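Putative phenazine biosynthesis PhzC/PhzF protein (PDB 4DUN) is a putative phenazine-biosynthesis protein of the PhzF family that probably acts as an isomerase. Local coordinates at residues G175-A180 / S189-P194; E59-T64 / F97-K102. One frame throughout, in Å; residues are numbered along the deposited sequence.

How the contacts relate
From the N terminus, E59-T64 comes first, on strand 57-63; the chain then runs through strand 68-69 and helix 73-87 before F97-K102 closes a long loop on it as contact 2. Contact 1 opens only later: G175-A180 and S189-P194 are the two arms of a beta hairpin, strands 176-181 and 187-193, closed across eight residues. The two contacts are thus in series, neither nested nor crossed. They sit on opposite sides of the chain's centre; the centres of contact 1 and contact 2 are 25 Å apart, and their nearest atoms are about 10 Å apart, without touching. Each ties together strands in a different half of the molecule, consistent with the two-lobed architecture of the diaminopimelate epimerase-like fold.

Contact 1: G175-A180 / S189-P194; sequences GIIITA and SRYFCP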
loop_
_atom_site.group_PDB
_atom_site.type_symbol
_atom_site.label_atom_id
_atom_site.label_comp_id
_atom_site.label_asym_id
_atom_site.label_seq_id
_atom_site.Cartn_x
_atom_site.Cartn_y
_atom_site.Cartn_z
ATOM N N GLY A 175 -19.006 9.604 -4.898
ATOM C CA GLY A 175 -17.894 10.434 -4.466
ATOM C C GLY A 175 -18.309 11.876 -4.279
ATOM O O GLY A 175 -19.391 12.290 -4.711
ATOM N N ILE A 176 -17.445 12.644 -3.628
ATOM C CA ILE A 176 -17.668 14.065 -3.364
ATOM C C ILE A 176 -16.593 14.832 -4.114
ATOM O O ILE A 176 -15.400 14.655 -3.842
ATOM C CB ILE A 176 -17.662 14.403 -1.838
ATOM C CG1 ILE A 176 -18.577 13.452 -0.997
ATOM C CG2 ILE A 176 -17.951 15.889 -1.586
ATOM C CD1 ILE A 176 -20.108 13.411 -1.363
ATOM N N ILE A 177 -17.032 15.703 -5.025
ATOM C CA ILE A 177 -16.148 16.522 -5.839
ATOM C C ILE A 177 -16.214 17.979 -5.374
ATOM O O ILE A 177 -17.312 18.516 -5.183
ATOM C CB ILE A 177 -16.551 16.422 -7.349
ATOM C CG1 ILE A 177 -16.470 14.973 -7.904
ATOM C CG2 ILE A 177 -15.748 17.414 -8.235
ATOM C CD1 ILE A 177 -17.203 14.814 -9.230
ATOM N N ILE A 178 -15.049 18.626 -5.247
ATOM C CA ILE A 178 -14.976 20.058 -5.009
ATOM C C ILE A 178 -14.295 20.638 -6.255
ATOM O O ILE A 178 -13.381 20.015 -6.790
ATOM C CB ILE A 178 -14.320 20.470 -3.664
ATOM C CG1 ILE A 178 -12.856 19.971 -3.561
ATOM C CG2 ILE A 178 -15.181 20.029 -2.468
ATOM C CD1 ILE A 178 -12.069 20.533 -2.341
ATOM N N THR A 179 -14.796 21.755 -6.790
ATOM C CA THR A 179 -14.228 22.288 -8.034
ATOM C C THR A 179 -14.220 23.814 -8.014
ATOM O O THR A 179 -15.022 24.419 -7.310
ATOM C CB THR A 179 -15.019 21.729 -9.266
ATOM O OG1 THR A 179 -14.352 22.085 -10.472
ATOM C CG2 THR A 179 -16.466 22.228 -9.327
ATOM N N ALA A 180 -13.310 24.434 -8.793
ATOM C CA ALA A 180 -13.236 25.899 -8.939
ATOM C C ALA A 180 -12.448 26.229 -10.186
ATOM O O ALA A 180 -11.851 25.322 -10.774
ATOM C CB ALA A 180 -12.563 26.529 -7.713
ATOM N N SER A 189 -10.057 20.456 -9.486
ATOM C CA SER A 189 -10.960 19.652 -8.646
ATOM C C SER A 189 -10.163 18.740 -7.729
ATOM O O SER A 189 -8.957 18.586 -7.886
ATOM C CB SER A 189 -11.949 18.829 -9.475
ATOM O OG SER A 189 -11.302 17.744 -10.132
ATOM N N ARG A 190 -10.837 18.238 -6.716
ATOM C CA ARG A 190 -10.375 17.208 -5.800
ATOM C C ARG A 190 -11.549 16.251 -5.639
ATOM O O ARG A 190 -12.708 16.686 -5.641
ATOM C CB ARG A 190 -9.872 17.759 -4.467
ATOM C CG ARG A 190 -8.532 18.498 -4.599
ATOM C CD ARG A 190 -8.201 19.235 -3.336
ATOM N NE ARG A 190 -7.840 18.315 -2.263
ATOM C CZ ARG A 190 -7.793 18.640 -0.978
ATOM N NH1 ARG A 190 -8.093 19.881 -0.582
ATOM N NH2 ARG A 190 -7.450 17.733 -0.074
ATOM N N TYR A 191 -11.256 14.955 -5.578
ATOM C CA TYR A 191 -12.284 13.921 -5.512
ATOM C C TYR A 191 -12.075 13.082 -4.254
ATOM O O TYR A 191 -10.998 12.519 -4.062
ATOM C CB TYR A 191 -12.220 13.052 -6.791
ATOM C CG TYR A 191 -13.331 12.038 -6.927
ATOM C CD1 TYR A 191 -13.267 10.811 -6.271
ATOM C CD2 TYR A 191 -14.376 12.239 -7.823
ATOM C CE1 TYR A 191 -14.277 9.852 -6.424
ATOM C CE2 TYR A 191 -15.395 11.294 -7.977
ATOM C CZ TYR A 191 -15.341 10.101 -7.276
ATOM O OH TYR A 191 -16.333 9.165 -7.433
ATOM N N PHE A 192 -13.109 12.978 -3.420
ATOM C CA PHE A 192 -13.047 12.243 -2.157
ATOM C C PHE A 192 -13.919 10.989 -2.193
ATOM O O PHE A 192 -15.084 11.039 -2.621
ATOM C CB PHE A 192 -13.451 13.160 -0.975
ATOM C CG PHE A 192 -12.589 14.408 -0.928
ATOM C CD1 PHE A 192 -11.283 14.356 -0.449
ATOM C CD2 PHE A 192 -13.069 15.624 -1.408
ATOM C CE1 PHE A 192 -10.467 15.496 -0.456
ATOM C CE2 PHE A 192 -12.251 16.759 -1.423
ATOM C CZ PHE A 192 -10.957 16.687 -0.934
ATOM N N CYS A 193 -13.332 9.863 -1.724
ATOM C CA CYS A 193 -13.947 8.538 -1.646
ATOM C C CYS A 193 -14.226 8.232 -0.171
ATOM O O CYS A 193 -13.339 7.717 0.531
ATOM C CB CYS A 193 -13.038 7.489 -2.285
ATOM S SG CYS A 193 -12.387 7.969 -3.902
ATOM N N PRO A 194 -15.438 8.594 0.323
ATOM C CA PRO A 194 -15.716 8.470 1.762
ATOM C C PRO A 194 -15.637 7.047 2.321
ATOM O O PRO A 194 -15.125 6.878 3.431
ATOM C CB PRO A 194 -17.129 9.054 1.896
ATOM C CG PRO A 194 -17.244 10.009 0.718
ATOM C CD PRO A 194 -16.571 9.249 -0.374
#
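I177 and Y191 form a non-hydrogen-bonded antiparallel pair whose side chains cross at a slant. CG1 of I177 meets the tyrosine ring obliquely, 3.4 Å from CD2 of Y191. The ring reaches this position because CG of Y191 stands anti to the backbone N (chi1 -173°), which swings the phenol toward the neighbouring strand; its OH ends 3.6 Å from CA of G175, where there is no side chain to obstruct it. The hydroxyl hydrogen-bonds D146 and a bound buffer molecule, probably from the crystallisation liquor, consistent with Y191 lining a pocket; a nickel ion lies about 7 Å from its side chain.

On the face carrying I176, I178, R190 and F192, CG1 of I178 occupies the slot between backbone N and carbonyl carbon (chi1 60°) and lies alongside CB of R190, 3.8 Å away. Its CD1 continues to the edge of the phenylalanine ring, 3.9 Å from CE2 of F192, while CZ of F192 sits over one face of the R190 guanidinium, offset toward its rim. Four backbone bonds join the hairpin.

E199 forms a salt bridge with NE of buried R190 and probably balances its charge, while the carbonyls of V157 and Y160 take NH1.

Contact 2: E59-T64 / F97-K102; sequences ELRWFT and FTQSGK
T98 packs its methyl and CB obliquely against the CH2 end of the W62 indole, where the parallel strands 57-63 and 93-98 begin to separate. From CB, 3.6 Å from CH2 of W62 and about as far from the carbonyl O of L60, the threonine divides into two branches with different work. CG2 turns to the neighbouring strand: it lies 3.6 Å from the same CH2 of W62 and 4.0 Å from CB of L60. OG1 is set between the backbone N and the carbonyl carbon (chi1 79°), which directs it back over its own turn. There it accepts from N of S100, an ST turn, and donates to O of G101 at 2.8 Å, in the carbonyl plane and on a lone pair; that oxygen also receives N of T98. The hydroxyl thus braces the type I turn T98-G101, through which strand 93-98 reverses into strand 101-108.

E59 pairs with F97 in parallel, joining strand 57-63 to strand 93-98 within the mixed sheet of one lobe of the diaminopimelate epimerase-like fold. L60 N gives F97 O a 2.9 Å bond, straight at the hydrogen (168°). Beyond it the strands diverge, and a water takes over, donating to L60 O and accepting from N of Q99.

The side chain of W62 lies about 5 Å from that of E47, the predicted active-site residue, and CG of L60 rests on one face of its indole, offset toward the rim.

Farther out, the side chains of R61 and Q99 converge on E68. NH1 of R61 makes a salt bridge to its OE2 and NE2 of Q99 a hydrogen bond to the same oxygen, which brings NH1 of R61 and NE2 of Q99, both donors and not bonded, within 3.2 Å. The guanidinium and amide planes stand nearly perpendicular, and a second water bridges the two nitrogens weakly.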
loop_
_atom_site.group_PDB
_atom_site.type_symbol
_atom_site.label_atom_id
_atom_site.label_comp_id
_atom_site.label_asym_id
_atom_site.label_seq_id
_atom_site.Cartn_x
_atom_site.Cartn_y
_atom_site.Cartn_z
ATOM N N GLU A 59 -7.677 -9.036 -22.784
ATOM C CA GLU A 59 -8.653 -9.045 -21.696
ATOM C C GLU A 59 -8.045 -8.263 -20.581
ATOM O O GLU A 59 -6.865 -8.470 -20.281
ATOM C CB GLU A 59 -8.979 -10.467 -21.223
ATOM C CG GLU A 59 -9.946 -11.197 -22.125
ATOM C CD GLU A 59 -10.308 -12.556 -21.564
ATOM O OE1 GLU A 59 -10.379 -12.701 -20.319
ATOM O OE2 GLU A 59 -10.495 -13.485 -22.378
ATOM N N LEU A 60 -8.807 -7.364 -19.979
ATOM C CA LEU A 60 -8.288 -6.498 -18.911
ATOM C C LEU A 60 -9.181 -6.588 -17.688
ATOM O O LEU A 60 -10.391 -6.385 -17.800
ATOM C CB LEU A 60 -8.178 -5.033 -19.410
ATOM C CG LEU A 60 -7.865 -3.907 -18.373
ATOM C CD1 LEU A 60 -6.475 -4.098 -17.725
ATOM C CD2 LEU A 60 -8.000 -2.499 -19.005
ATOM N N ARG A 61 -8.566 -6.936 -16.559
ATOM C CA ARG A 61 -9.191 -6.881 -15.243
ATOM C C ARG A 61 -8.404 -5.994 -14.261
ATOM O O ARG A 61 -7.260 -5.809 -14.417
ATOM C CB ARG A 61 -9.386 -8.273 -14.631
ATOM C CG ARG A 61 -10.192 -9.245 -15.467
ATOM C CD ARG A 61 -10.213 -10.652 -14.846
ATOM N NE ARG A 61 -10.892 -11.672 -15.636
ATOM C CZ ARG A 61 -12.111 -12.114 -15.368
ATOM N NH1 ARG A 61 -12.778 -11.631 -14.363
ATOM N NH2 ARG A 61 -12.669 -13.047 -16.092
ATOM N N TRP A 62 -9.095 -5.473 -13.282
ATOM C CA TRP A 62 -8.489 -4.667 -12.255
ATOM C C TRP A 62 -8.895 -5.163 -10.883
ATOM O O TRP A 62 -10.022 -5.476 -10.649
ATOM C CB TRP A 62 -8.878 -3.194 -12.353
ATOM C CG TRP A 62 -9.013 -2.603 -13.707
ATOM C CD1 TRP A 62 -8.078 -1.906 -14.385
ATOM C CD2 TRP A 62 -10.162 -2.617 -14.527
ATOM N NE1 TRP A 62 -8.556 -1.485 -15.551
ATOM C CE2 TRP A 62 -9.836 -1.928 -15.692
ATOM C CE3 TRP A 62 -11.430 -3.157 -14.397
ATOM C CZ2 TRP A 62 -10.722 -1.744 -16.698
ATOM C CZ3 TRP A 62 -12.291 -2.993 -15.405
ATOM C CH2 TRP A 62 -11.943 -2.298 -16.543
ATOM N N PHE A 63 -7.927 -5.155 -9.986
ATOM C CA PHE A 63 -8.137 -5.560 -8.607
ATOM C C PHE A 63 -7.564 -4.529 -7.670
ATOM O O PHE A 63 -6.415 -4.109 -7.846
ATOM C CB PHE A 63 -7.434 -6.901 -8.350
ATOM C CG PHE A 63 -8.098 -8.100 -8.956
ATOM C CD1 PHE A 63 -7.974 -8.370 -10.321
ATOM C CD2 PHE A 63 -8.798 -9.003 -8.163
ATOM C CE1 PHE A 63 -8.568 -9.508 -10.879
ATOM C CE2 PHE A 63 -9.382 -10.146 -8.726
ATOM C CZ PHE A 63 -9.268 -10.380 -10.083
ATOM N N THR A 64 -8.333 -4.151 -6.649
ATOM C CA THR A 64 -7.773 -3.342 -5.568
ATOM C C THR A 64 -7.057 -4.366 -4.650
ATOM O O THR A 64 -7.240 -5.571 -4.864
ATOM C CB THR A 64 -8.879 -2.571 -4.806
ATOM O OG1 THR A 64 -9.667 -3.533 -4.097
ATOM C CG2 THR A 64 -9.745 -1.677 -5.717
ATOM N N PHE A 97 -11.008 -5.785 -23.545
ATOM C CA PHE A 97 -12.277 -6.410 -23.216
ATOM C C PHE A 97 -12.321 -6.597 -21.712
ATOM O O PHE A 97 -11.434 -7.224 -21.132
ATOM C CB PHE A 97 -12.484 -7.708 -23.995
ATOM C CG PHE A 97 -12.744 -7.405 -25.453
ATOM C CD1 PHE A 97 -11.708 -7.430 -26.379
ATOM C CD2 PHE A 97 -14.005 -7.000 -25.882
ATOM C CE1 PHE A 97 -11.938 -7.088 -27.721
ATOM C CE2 PHE A 97 -14.238 -6.682 -27.224
ATOM C CZ PHE A 97 -13.203 -6.729 -28.133
ATOM N N THR A 98 -13.327 -5.976 -21.065
ATOM C CA THR A 98 -13.452 -5.927 -19.607
ATOM C C THR A 98 -14.841 -6.356 -19.112
ATOM O O THR A 98 -15.751 -6.563 -19.915
ATOM C CB THR A 98 -13.199 -4.479 -19.110
ATOM O OG1 THR A 98 -14.384 -3.687 -19.313
ATOM C CG2 THR A 98 -11.955 -3.814 -19.769
ATOM N N GLN A 99 -15.023 -6.337 -17.779
ATOM C CA GLN A 99 -16.306 -6.623 -17.099
ATOM C C GLN A 99 -17.395 -5.657 -17.563
ATOM O O GLN A 99 -18.570 -5.999 -17.496
ATOM C CB GLN A 99 -16.146 -6.466 -15.576
ATOM C CG GLN A 99 -15.273 -7.527 -14.914
ATOM C CD GLN A 99 -15.996 -8.819 -14.659
ATOM O OE1 GLN A 99 -17.130 -9.040 -15.104
ATOM N NE2 GLN A 99 -15.349 -9.702 -13.923
ATOM N N SER A 100 -16.994 -4.431 -17.964
ATOM C CA SER A 100 -17.919 -3.368 -18.399
ATOM C C SER A 100 -17.924 -3.152 -19.922
ATOM O O SER A 100 -18.369 -2.110 -20.400
ATOM C CB SER A 100 -17.585 -2.055 -17.692
ATOM O OG SER A 100 -17.867 -2.223 -16.316
ATOM N N GLY A 101 -17.483 -4.147 -20.671
ATOM C CA GLY A 101 -17.491 -4.065 -22.124
ATOM C C GLY A 101 -16.165 -3.638 -22.708
ATOM O O GLY A 101 -15.134 -3.658 -22.027
ATOM N N LYS A 102 -16.185 -3.296 -23.989
ATOM C CA LYS A 102 -14.969 -2.923 -24.700
ATOM C C LYS A 102 -14.537 -1.495 -24.358
ATOM O O LYS A 102 -15.360 -0.580 -24.403
ATOM C CB LYS A 102 -15.178 -3.067 -26.216
ATOM C CG LYS A 102 -13.916 -2.776 -27.038
ATOM C CD LYS A 102 -14.056 -3.191 -28.513
ATOM C CE LYS A 102 -14.786 -2.220 -29.389
ATOM N NZ LYS A 102 -14.517 -2.507 -30.823
HETATM O O HOH W 1 -12.620 -6.454 -16.342
HETATM O O HOH W 2 -14.889 -11.841 -12.109
#